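PDB 2OZG: GCN5-related N-acetyltransferase from Anabaena variabilis, which binds coenzyme A and, as a GNAT-family enzyme, probably transfers acetyl groups to amines, perhaps those of aminoglycosides. Local coordinates for residues S136-E141 / S263-A268; R232-L237 / S389-D394; I147-A152 / L271-Q276; L66-W71 / G180-H185. All coordinates share one frame; numbering follows the deposited sequence.

Interaction 1. Residues S136-E141 / S263-A268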
# COMPACT_ATOMS: atom_id res chain seq x y z
N SER A 136 -12.87 -20.27 -19.33
CA SER A 136 -12.18 -19.59 -18.25
C SER A 136 -10.77 -20.05 -17.96
O SER A 136 -10.38 -21.16 -18.32
CB SER A 136 -13.01 -19.74 -16.97
OG SER A 136 -14.32 -19.21 -17.18
N SER A 137 -9.98 -19.15 -17.35
CA SER A 137 -8.68 -19.48 -16.77
C SER A 137 -8.70 -18.65 -15.50
O SER A 137 -9.25 -17.55 -15.48
CB SER A 137 -7.49 -19.09 -17.65
OG SER A 137 -7.53 -17.69 -17.93
N CYS A 138 -8.12 -19.20 -14.45
CA CYS A 138 -8.20 -18.61 -13.12
C CYS A 138 -6.95 -18.98 -12.35
O CYS A 138 -6.57 -20.16 -12.32
CB CYS A 138 -9.41 -19.22 -12.39
SG CYS A 138 -9.78 -18.48 -10.92
N VAL A 139 -6.33 -17.97 -11.75
CA VAL A 139 -5.18 -18.14 -10.90
C VAL A 139 -5.63 -17.98 -9.46
O VAL A 139 -6.18 -16.96 -9.08
CB VAL A 139 -4.05 -17.12 -11.21
CG1 VAL A 139 -2.91 -17.35 -10.25
CG2 VAL A 139 -3.56 -17.34 -12.62
N TRP A 140 -5.46 -19.06 -8.70
CA TRP A 140 -5.77 -19.11 -7.31
C TRP A 140 -4.54 -18.90 -6.48
O TRP A 140 -3.47 -19.23 -6.91
CB TRP A 140 -6.33 -20.49 -6.97
CG TRP A 140 -7.73 -20.67 -7.46
CD1 TRP A 140 -8.09 -21.04 -8.70
CD2 TRP A 140 -8.94 -20.45 -6.72
NE1 TRP A 140 -9.46 -21.09 -8.78
CE2 TRP A 140 -10.01 -20.74 -7.58
CE3 TRP A 140 -9.21 -20.08 -5.42
CZ2 TRP A 140 -11.36 -20.63 -7.18
CZ3 TRP A 140 -10.57 -20.00 -5.00
CH2 TRP A 140 -11.61 -20.27 -5.91
N GLU A 141 -4.70 -18.40 -5.26
CA GLU A 141 -3.56 -18.27 -4.38
C GLU A 141 -3.97 -18.67 -3.00
O GLU A 141 -5.14 -18.55 -2.66
CB GLU A 141 -3.05 -16.82 -4.32
CG GLU A 141 -3.91 -15.88 -3.57
CD GLU A 141 -3.23 -14.52 -3.43
OE1 GLU A 141 -3.00 -13.89 -4.48
OE2 GLU A 141 -2.91 -14.09 -2.27
N SER A 263 -6.64 -23.19 -12.05
CA SER A 263 -7.71 -24.08 -12.01
C SER A 263 -8.93 -23.44 -12.70
O SER A 263 -8.86 -22.48 -13.50
CB SER A 263 -7.99 -24.43 -10.56
OG SER A 263 -8.79 -25.55 -10.49
N SER A 264 -10.04 -24.08 -12.45
CA SER A 264 -11.31 -23.62 -12.85
C SER A 264 -11.75 -22.50 -11.91
O SER A 264 -11.27 -22.39 -10.76
CB SER A 264 -12.30 -24.73 -12.60
OG SER A 264 -13.56 -24.19 -12.91
N VAL A 265 -12.73 -21.73 -12.34
CA VAL A 265 -13.25 -20.67 -11.47
C VAL A 265 -13.97 -21.31 -10.29
O VAL A 265 -13.90 -20.81 -9.19
CB VAL A 265 -14.09 -19.69 -12.29
CG1 VAL A 265 -14.56 -18.56 -11.42
CG2 VAL A 265 -13.22 -19.09 -13.43
N ILE A 266 -14.65 -22.43 -10.51
CA ILE A 266 -15.23 -23.19 -9.44
C ILE A 266 -14.25 -24.34 -9.15
O ILE A 266 -14.50 -25.49 -9.48
CB ILE A 266 -16.63 -23.75 -9.78
CG1 ILE A 266 -17.51 -22.65 -10.30
CG2 ILE A 266 -17.27 -24.33 -8.49
CD1 ILE A 266 -17.93 -21.75 -9.23
N ASP A 267 -13.14 -24.02 -8.53
CA ASP A 267 -12.13 -25.00 -8.30
C ASP A 267 -12.56 -26.09 -7.29
O ASP A 267 -12.99 -25.79 -6.19
CB ASP A 267 -10.87 -24.29 -7.83
CG ASP A 267 -9.88 -25.23 -7.16
OD1 ASP A 267 -9.14 -25.91 -7.87
OD2 ASP A 267 -9.82 -25.23 -5.91
N ALA A 268 -12.32 -27.34 -7.64
CA ALA A 268 -12.66 -28.48 -6.80
C ALA A 268 -11.57 -28.85 -5.77
O ALA A 268 -11.88 -29.48 -4.73
CB ALA A 268 -12.96 -29.68 -7.70
O HOH W 1 -6.91 -21.96 -15.42
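Trp140, on strand 132-143, is clasped by the loop that leaves strand 258-263, Ser263 to Asp267, at a buried spot beside the second subunit. With CG opposite the carbonyl carbon (chi1 -74°), the indole swings to the loop and NE1 donates to Ser264 O at 3.0 Å; the oxygen lies near the ring plane, while the donor is tilted 27° from the carbonyl plane. Further round the rim, Val265 O approaches Trp140 CZ2 to 3.2 Å, so successive carbonyls face the edge of one indole. Asp267 comes over a face instead, with CB 3.6 Å from Trp140 NE1 and its carboxylate turned 46° against the ring. That carboxylate is fixed from its own loop: Ser263 OG donates to Asp267 OD1 at 2.7 Å, on the lone pair turned away from OD2, and OD2 accepts from Thr270 N. The backbone contributes Ser263 N to Cys138 O at 3.0 Å, and a water bridges Cys138 N and Ser263 O. Val265 CG2 rests on Ser136 CB at 3.6 Å and reaches Cys138 CB. Within the loop, Ser264 OG accepts from Ile266 N in an ST turn. From this loop Asp267 O bonds Arg285 of the second subunit, and Val265 packs on its counterpart there. Burial is thus paid for with matched polar groups: the indole N-H has its acceptor, the carboxylate has several donors, and the electropositive rim of the ring suits the carbonyl oxygens.

Interaction 2. Residues R232-L237 / S389-D394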
# COMPACT_ATOMS: atom_id res chain seq x y z
N ARG A 232 2.75 -24.16 -12.27
CA ARG A 232 2.36 -23.84 -13.66
C ARG A 232 1.57 -24.93 -14.33
O ARG A 232 0.86 -24.65 -15.28
CB ARG A 232 3.54 -23.46 -14.52
CG ARG A 232 4.70 -24.40 -14.44
CD ARG A 232 5.90 -23.98 -15.31
NE ARG A 232 6.50 -22.70 -14.94
CZ ARG A 232 7.48 -22.12 -15.63
NH1 ARG A 232 7.97 -22.68 -16.73
NH2 ARG A 232 7.98 -20.98 -15.25
N ASP A 233 1.66 -26.17 -13.85
CA ASP A 233 0.85 -27.23 -14.43
C ASP A 233 0.76 -28.31 -13.36
O ASP A 233 1.65 -28.46 -12.55
CB ASP A 233 1.52 -27.78 -15.70
CG ASP A 233 0.62 -28.69 -16.51
OD1 ASP A 233 -0.63 -28.61 -16.35
OD2 ASP A 233 1.19 -29.45 -17.35
N TRP A 234 -0.37 -28.99 -13.32
CA TRP A 234 -0.55 -30.07 -12.37
C TRP A 234 -1.57 -31.02 -12.97
O TRP A 234 -2.41 -30.59 -13.79
CB TRP A 234 -1.02 -29.56 -10.99
CG TRP A 234 -2.32 -28.71 -11.08
CD1 TRP A 234 -2.39 -27.38 -11.23
CD2 TRP A 234 -3.68 -29.17 -11.04
NE1 TRP A 234 -3.67 -26.98 -11.28
CE2 TRP A 234 -4.49 -28.07 -11.20
CE3 TRP A 234 -4.28 -30.42 -10.95
CZ2 TRP A 234 -5.86 -28.16 -11.23
CZ3 TRP A 234 -5.61 -30.53 -11.00
CH2 TRP A 234 -6.42 -29.40 -11.16
N VAL A 235 -1.50 -32.28 -12.52
CA VAL A 235 -2.46 -33.29 -12.84
C VAL A 235 -2.78 -34.12 -11.57
O VAL A 235 -1.87 -34.49 -10.82
CB VAL A 235 -2.02 -34.20 -14.02
CG1 VAL A 235 -2.81 -35.51 -14.07
CG2 VAL A 235 -2.13 -33.45 -15.35
N THR A 236 -4.07 -34.37 -11.33
CA THR A 236 -4.55 -35.23 -10.22
C THR A 236 -5.66 -36.10 -10.78
O THR A 236 -6.77 -35.60 -11.12
CB THR A 236 -4.99 -34.44 -8.96
OG1 THR A 236 -6.03 -33.53 -9.31
CG2 THR A 236 -3.83 -33.61 -8.43
N LEU A 237 -5.38 -37.39 -10.94
CA LEU A 237 -6.37 -38.29 -11.56
C LEU A 237 -7.27 -38.99 -10.55
O LEU A 237 -8.32 -39.50 -10.93
CB LEU A 237 -5.72 -39.33 -12.45
CG LEU A 237 -4.88 -38.81 -13.61
CD1 LEU A 237 -4.28 -39.98 -14.39
CD2 LEU A 237 -5.73 -37.93 -14.53
N SER A 389 -18.21 -26.48 -16.49
CA SER A 389 -17.80 -25.16 -16.87
C SER A 389 -16.44 -25.25 -17.58
O SER A 389 -15.47 -25.82 -17.03
CB SER A 389 -17.74 -24.22 -15.66
OG SER A 389 -17.71 -22.86 -16.10
N PRO A 390 -16.35 -24.68 -18.79
CA PRO A 390 -15.10 -24.86 -19.55
C PRO A 390 -13.91 -24.09 -19.06
O PRO A 390 -13.99 -22.90 -18.81
CB PRO A 390 -15.50 -24.41 -20.94
CG PRO A 390 -16.67 -23.42 -20.70
CD PRO A 390 -17.36 -23.86 -19.50
N TRP A 391 -12.75 -24.76 -19.00
CA TRP A 391 -11.55 -24.05 -18.63
C TRP A 391 -10.34 -24.75 -19.20
O TRP A 391 -10.46 -25.83 -19.75
CB TRP A 391 -11.50 -23.91 -17.09
CG TRP A 391 -11.24 -25.25 -16.35
CD1 TRP A 391 -12.15 -26.25 -16.09
CD2 TRP A 391 -9.99 -25.70 -15.78
NE1 TRP A 391 -11.54 -27.27 -15.40
CE2 TRP A 391 -10.23 -26.94 -15.18
CE3 TRP A 391 -8.71 -25.15 -15.67
CZ2 TRP A 391 -9.23 -27.66 -14.53
CZ3 TRP A 391 -7.73 -25.87 -15.03
CH2 TRP A 391 -8.00 -27.09 -14.46
N MSE A 392 -9.20 -24.07 -19.17
CA MSE A 392 -7.96 -24.67 -19.54
C MSE A 392 -6.95 -24.16 -18.53
O MSE A 392 -7.12 -23.06 -17.96
CB MSE A 392 -7.46 -24.31 -20.92
CG MSE A 392 -6.95 -22.87 -21.10
SE MSE A 392 -6.38 -22.67 -22.95
CE MSE A 392 -7.88 -23.26 -23.83
N ILE A 393 -5.87 -24.92 -18.40
CA ILE A 393 -4.79 -24.56 -17.46
C ILE A 393 -3.72 -23.71 -18.14
O ILE A 393 -2.90 -23.03 -17.51
CB ILE A 393 -4.19 -25.83 -16.85
CG1 ILE A 393 -3.43 -25.51 -15.53
CG2 ILE A 393 -3.27 -26.58 -17.89
CD1 ILE A 393 -3.19 -26.74 -14.70
N ASP A 394 -3.81 -23.66 -19.43
CA ASP A 394 -2.78 -23.05 -20.25
C ASP A 394 -3.11 -21.64 -20.76
O ASP A 394 -4.23 -21.24 -20.99
CB ASP A 394 -2.53 -23.94 -21.48
CG ASP A 394 -1.94 -25.26 -21.14
OD1 ASP A 394 -0.94 -25.31 -20.41
OD2 ASP A 394 -2.44 -26.27 -21.66
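Ile393 sets its CD1 methyl over a face of Trp234, 3.8 Å from the centroid of the five-membered ring and 27° off the normal, a CH-pi contact displaced toward the nitrogen side. CD1 lies 3.5 Å from Trp234 NE1. The extended side chain delivers it there, with CG1 opposite the backbone N (chi1 -160°) and CD1 carried straight on. The same methyl touches Asp233 OD1 at 3.6 Å, and Ile393 CG2 meets that oxygen as well, so one branched side chain bears on two successive residues of the strand. Along the benzo part of the indole, Trp234 CZ2 meets Trp391 CH2 at 4.0 Å, the two side chains crossing at about a right angle. No hydrogen bond joins the segments; the polar ends look to a second shell. Trp234 NE1 donates to Lys262 O, which fixes the rotation of the indole, and Asp233 OD2 is held by Tyr215 OH and by a salt bridge from Arg184. Arg184 also grips Asp394, and its single positive charge probably eases the repulsion between the two carboxylates. With an alanine at Trp234, the surface beneath Ile393 and beside Trp391 would be lost, which would probably open a gap between strand and tail and leave Lys262 O without its indole donor. Just ahead, Arg232 and Asp233 both face Ile217 in a classic beta bulge. The arrangement suits the Eis-like plan of two GNAT regions and a sterol-carrier-like domain, the C-terminal segment after helix 375-385 lying against a strand of the second GNAT region.

Interaction 3. Residues I147-A152 / L271-Q276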
# COMPACT_ATOMS: atom_id res chain seq x y z
N ILE A 147 -3.10 -24.55 4.70
CA ILE A 147 -3.50 -25.83 4.04
C ILE A 147 -3.76 -26.93 5.01
O ILE A 147 -4.80 -27.61 4.95
CB ILE A 147 -2.48 -26.26 3.00
CG1 ILE A 147 -2.47 -25.20 1.89
CG2 ILE A 147 -2.89 -27.62 2.42
CD1 ILE A 147 -1.28 -25.30 0.92
N GLN A 148 -2.80 -27.12 5.92
CA GLN A 148 -2.97 -28.05 7.01
C GLN A 148 -3.57 -29.40 6.61
O GLN A 148 -4.60 -29.82 7.14
CB GLN A 148 -3.81 -27.37 8.11
CG GLN A 148 -3.20 -26.06 8.67
CD GLN A 148 -4.23 -25.20 9.42
OE1 GLN A 148 -5.36 -25.63 9.67
NE2 GLN A 148 -3.82 -23.97 9.80
N ILE A 149 -2.96 -30.03 5.62
CA ILE A 149 -3.29 -31.39 5.22
C ILE A 149 -1.99 -32.16 5.29
O ILE A 149 -0.97 -31.69 4.77
CB ILE A 149 -3.90 -31.49 3.79
CG1 ILE A 149 -5.31 -30.89 3.80
CG2 ILE A 149 -3.94 -32.99 3.31
CD1 ILE A 149 -5.91 -30.63 2.48
N GLN A 150 -2.02 -33.28 6.02
CA GLN A 150 -0.91 -34.22 6.07
C GLN A 150 -1.53 -35.61 5.85
O GLN A 150 -1.74 -36.37 6.79
CB GLN A 150 -0.12 -34.14 7.37
CG GLN A 150 1.07 -35.17 7.44
CD GLN A 150 2.19 -34.98 6.37
OE1 GLN A 150 2.65 -33.86 6.11
NE2 GLN A 150 2.65 -36.09 5.80
N HIS A 151 -1.84 -35.93 4.59
CA HIS A 151 -2.48 -37.19 4.22
C HIS A 151 -1.72 -37.68 2.99
O HIS A 151 -2.25 -37.69 1.86
CB HIS A 151 -3.96 -36.95 3.89
CG HIS A 151 -4.80 -38.19 3.93
ND1 HIS A 151 -4.57 -39.29 3.12
CD2 HIS A 151 -5.91 -38.49 4.65
CE1 HIS A 151 -5.48 -40.22 3.36
NE2 HIS A 151 -6.31 -39.75 4.28
N ALA A 152 -0.47 -38.08 3.23
CA ALA A 152 0.45 -38.49 2.16
C ALA A 152 0.19 -39.93 1.70
O ALA A 152 0.97 -40.82 1.96
CB ALA A 152 1.89 -38.35 2.63
N LEU A 271 -12.05 -27.91 -2.24
CA LEU A 271 -13.09 -28.62 -1.49
C LEU A 271 -12.44 -29.38 -0.33
O LEU A 271 -13.02 -29.52 0.75
CB LEU A 271 -13.89 -29.56 -2.41
CG LEU A 271 -14.94 -30.45 -1.72
CD1 LEU A 271 -15.98 -29.61 -1.03
CD2 LEU A 271 -15.57 -31.36 -2.71
N LEU A 272 -11.21 -29.85 -0.54
CA LEU A 272 -10.52 -30.61 0.46
C LEU A 272 -9.81 -29.82 1.58
O LEU A 272 -9.34 -30.41 2.51
CB LEU A 272 -9.53 -31.55 -0.22
CG LEU A 272 -10.14 -32.57 -1.18
CD1 LEU A 272 -9.08 -33.54 -1.60
CD2 LEU A 272 -11.28 -33.33 -0.52
N LEU A 273 -9.72 -28.50 1.46
CA LEU A 273 -9.10 -27.66 2.51
C LEU A 273 -10.00 -27.51 3.74
O LEU A 273 -11.24 -27.55 3.63
CB LEU A 273 -8.85 -26.27 1.94
CG LEU A 273 -7.97 -26.13 0.66
CD1 LEU A 273 -8.01 -24.67 0.12
CD2 LEU A 273 -6.56 -26.51 0.93
N PRO A 274 -9.40 -27.34 4.92
CA PRO A 274 -10.20 -27.18 6.11
C PRO A 274 -10.97 -25.88 6.14
O PRO A 274 -12.07 -25.86 6.67
CB PRO A 274 -9.19 -27.26 7.25
CG PRO A 274 -7.90 -27.17 6.66
CD PRO A 274 -7.96 -27.38 5.24
N GLU A 275 -10.42 -24.82 5.57
CA GLU A 275 -11.10 -23.53 5.52
C GLU A 275 -11.01 -22.89 4.15
O GLU A 275 -10.21 -23.29 3.30
CB GLU A 275 -10.49 -22.62 6.58
CG GLU A 275 -10.60 -23.18 8.03
CD GLU A 275 -12.03 -23.29 8.54
OE1 GLU A 275 -12.91 -22.68 7.92
OE2 GLU A 275 -12.25 -23.98 9.58
N GLN A 276 -11.87 -21.92 3.89
CA GLN A 276 -11.84 -21.23 2.61
C GLN A 276 -10.72 -20.19 2.64
O GLN A 276 -10.96 -19.00 2.70
CB GLN A 276 -13.18 -20.59 2.36
CG GLN A 276 -14.27 -21.67 2.17
CD GLN A 276 -15.65 -21.08 2.07
OE1 GLN A 276 -15.84 -20.01 1.48
NE2 GLN A 276 -16.64 -21.80 2.59
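Pro274 lays one side of its ring against the backbone carbonyl of Ile147, with CD 3.2 Å and CG 3.6 Å from Ile147 O. This is van der Waals contact with a carbonyl, since a proline has no N-H to offer, and no hydrogen bond joins the two segments anywhere. Ile149 makes a similar approach in the other direction: its CD1 methyl ends 3.4 Å from Leu272 O. Its chain is stretched, CG1 lying opposite the carbonyl carbon (chi1 -70°) and CD1 continuing outward (chi2 167°), so the methyl arrives end-on at the backbone of the other loop. Alongside these contacts, Ile147 CG2 meets Leu273 CD2 at 4.1 Å, their side chains crossing at a slant, and Ile149 CD1 lies 4.4 Å from the same leucine methyl. Gln148, in a left-handed backbone conformation, turns the chain between the two isoleucines; its OE1 only skirts Pro274 CG, while its NE2 donates to Asp145 O. The grip is therefore one of shape, methyls and a proline ring set against carbonyls and each other. The 271-276 loop has further duties: Leu273 O accepts from Arg127 of the second subunit, and Glu275 bonds Thr122 and Gln123 of that subunit and touches a coenzyme A not bound to this chain. Within its own chain, the contact packs against two elements: helix 239-250, where Ile147 meets Ile249, Ile149 meets Thr247 and Leu272 meets Val242, and strand 132-143, whose Ile142 is touched by both Ile147 and Leu273.

Interaction 4. Residues L66-W71 / G180-H185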
# COMPACT_ATOMS: atom_id res chain seq x y z
N LEU A 66 -1.31 -21.81 -33.89
CA LEU A 66 -0.92 -23.09 -33.23
C LEU A 66 -1.94 -24.17 -33.53
O LEU A 66 -3.03 -24.22 -32.91
CB LEU A 66 -0.76 -22.91 -31.69
CG LEU A 66 0.21 -21.79 -31.29
CD1 LEU A 66 0.35 -21.68 -29.77
CD2 LEU A 66 1.58 -22.00 -31.90
N PRO A 67 -1.64 -24.99 -34.55
CA PRO A 67 -2.56 -26.04 -34.85
C PRO A 67 -2.48 -27.15 -33.85
O PRO A 67 -1.44 -27.80 -33.71
CB PRO A 67 -2.15 -26.52 -36.27
CG PRO A 67 -1.10 -25.58 -36.73
CD PRO A 67 -0.56 -24.90 -35.51
N MSE A 68 -3.58 -27.39 -33.16
CA MSE A 68 -3.58 -28.41 -32.13
C MSE A 68 -4.98 -28.98 -31.94
O MSE A 68 -5.66 -29.25 -32.91
CB MSE A 68 -3.01 -27.81 -30.84
CG MSE A 68 -3.73 -26.61 -30.36
SE MSE A 68 -3.13 -25.94 -28.65
CE MSE A 68 -3.37 -24.06 -29.02
N GLY A 69 -5.39 -29.23 -30.72
CA GLY A 69 -6.70 -29.76 -30.46
C GLY A 69 -7.21 -29.23 -29.15
O GLY A 69 -6.43 -28.70 -28.32
N GLN A 70 -8.51 -29.41 -28.95
CA GLN A 70 -9.17 -29.01 -27.72
C GLN A 70 -10.20 -30.09 -27.37
O GLN A 70 -10.93 -30.56 -28.25
CB GLN A 70 -9.89 -27.66 -27.89
CG GLN A 70 -10.13 -26.99 -26.59
CD GLN A 70 -10.53 -25.58 -26.70
OE1 GLN A 70 -11.10 -25.15 -27.70
NE2 GLN A 70 -10.35 -24.83 -25.58
N TRP A 71 -10.26 -30.46 -26.09
CA TRP A 71 -11.19 -31.50 -25.65
C TRP A 71 -12.59 -30.96 -25.26
O TRP A 71 -12.71 -30.28 -24.26
CB TRP A 71 -10.55 -32.30 -24.53
CG TRP A 71 -9.29 -33.01 -24.93
CD1 TRP A 71 -8.01 -32.53 -24.79
CD2 TRP A 71 -9.16 -34.31 -25.53
NE1 TRP A 71 -7.12 -33.43 -25.26
CE2 TRP A 71 -7.78 -34.53 -25.73
CE3 TRP A 71 -10.06 -35.32 -25.89
CZ2 TRP A 71 -7.28 -35.74 -26.27
CZ3 TRP A 71 -9.56 -36.46 -26.48
CH2 TRP A 71 -8.20 -36.68 -26.64
N GLY A 180 -12.87 -28.28 -22.33
CA GLY A 180 -12.10 -27.08 -22.64
C GLY A 180 -10.57 -27.21 -22.67
O GLY A 180 -9.91 -26.29 -23.19
N TYR A 181 -10.02 -28.32 -22.16
CA TYR A 181 -8.58 -28.50 -22.08
C TYR A 181 -7.97 -28.62 -23.43
O TYR A 181 -8.59 -29.11 -24.40
CB TYR A 181 -8.15 -29.75 -21.23
CG TYR A 181 -7.41 -29.50 -19.92
CD1 TYR A 181 -7.89 -28.62 -18.96
CD2 TYR A 181 -6.24 -30.21 -19.63
CE1 TYR A 181 -7.19 -28.43 -17.73
CE2 TYR A 181 -5.58 -30.06 -18.41
CZ TYR A 181 -6.07 -29.17 -17.45
OH TYR A 181 -5.40 -28.97 -16.27
N LEU A 182 -6.74 -28.17 -23.49
CA LEU A 182 -6.01 -28.27 -24.76
C LEU A 182 -5.48 -29.66 -25.04
O LEU A 182 -5.19 -30.39 -24.10
CB LEU A 182 -4.78 -27.40 -24.73
CG LEU A 182 -4.96 -25.89 -24.62
CD1 LEU A 182 -3.58 -25.18 -24.75
CD2 LEU A 182 -5.96 -25.39 -25.64
N ASP A 183 -5.43 -30.02 -26.32
CA ASP A 183 -4.53 -31.12 -26.73
C ASP A 183 -3.37 -30.24 -27.18
O ASP A 183 -3.40 -29.62 -28.22
CB ASP A 183 -5.08 -32.04 -27.82
CG ASP A 183 -4.05 -33.10 -28.26
OD1 ASP A 183 -2.91 -33.08 -27.76
OD2 ASP A 183 -4.37 -33.92 -29.12
N ARG A 184 -2.38 -30.10 -26.31
CA ARG A 184 -1.31 -29.14 -26.51
C ARG A 184 -0.39 -29.22 -27.74
O ARG A 184 0.16 -30.25 -28.07
CB ARG A 184 -0.38 -29.18 -25.30
CG ARG A 184 -0.91 -28.60 -24.02
CD ARG A 184 -0.01 -28.98 -22.84
NE ARG A 184 -0.49 -28.32 -21.61
CZ ARG A 184 -0.08 -28.57 -20.37
NH1 ARG A 184 0.84 -29.48 -20.15
NH2 ARG A 184 -0.62 -27.89 -19.36
N HIS A 185 -0.16 -28.06 -28.32
CA HIS A 185 0.83 -27.89 -29.35
C HIS A 185 2.14 -27.99 -28.59
O HIS A 185 2.21 -27.64 -27.38
CB HIS A 185 0.70 -26.48 -29.98
CG HIS A 185 1.55 -26.26 -31.17
ND1 HIS A 185 2.87 -25.85 -31.08
CD2 HIS A 185 1.27 -26.34 -32.49
CE1 HIS A 185 3.37 -25.73 -32.29
NE2 HIS A 185 2.42 -26.00 -33.17
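Residues 66-71 of strand 58-72 and the short strand 182-183 run antiparallel, with Gly69 opposite Asp183 as a hydrogen-bonded pair and Gln70 opposite Leu182 as a non-hydrogen-bonded one. Asp183 N to Gly69 O is short at 2.6 Å, and Trp71 N to Tyr181 O, at 2.7 Å, is nearly straight. Gly69 suits its place, since a side chain there would crowd Asp183 CB. Gln70 stretches out from the strand, CG opposite the backbone N (chi1 -159°), so that NE2 donates to Gly180 O at 2.8 Å while OE1 accepts from Trp72 NE1. A leucine in its place would probably leave both Gly180 O and Trp72 NE1 without these mates. Leu66 CD2 stands over the centre of the His185 ring, 4.1 Å from the centroid, while Pro67 O lies in plane at its edge, 3.3 Å from His185 CD2. Met68, a selenomethionine, puts SE 4.0 Å from Leu182 CD1. Trp71 NE1 packs on Asp183 CB at 3.6 Å, the carboxylate going on to Arg76. The ladder thus stitches the two GNAT regions together by backbone bonds, and the histidine, boxed in by leucine and carbonyl, is placed to N-cap the next helix through ND1 to Ala187 N.

How the interactions relate
Interactions 1, 2 and 4 form a connected series through the middle of the chain, while interaction 3 lies at its periphery, about 28 Å from the chain centre. Interactions 1 and 2 have centres about 9 Å apart and touch directly, backbone bonds running from Ser136 to Pro390 and Met392. Interactions 2 and 4, with centres about 12 Å apart, share Arg184, which bridges Asp233 and Asp394. Interaction 3 continues the loop of interaction 1, its centre about 17 Å away. Along the chain interaction 4 closes before interaction 2 opens; every other pair crosses. The tail after helix 375-385 thus ends among strands of both GNAT regions, while interactions 1, 2 and 3 also face the second subunit.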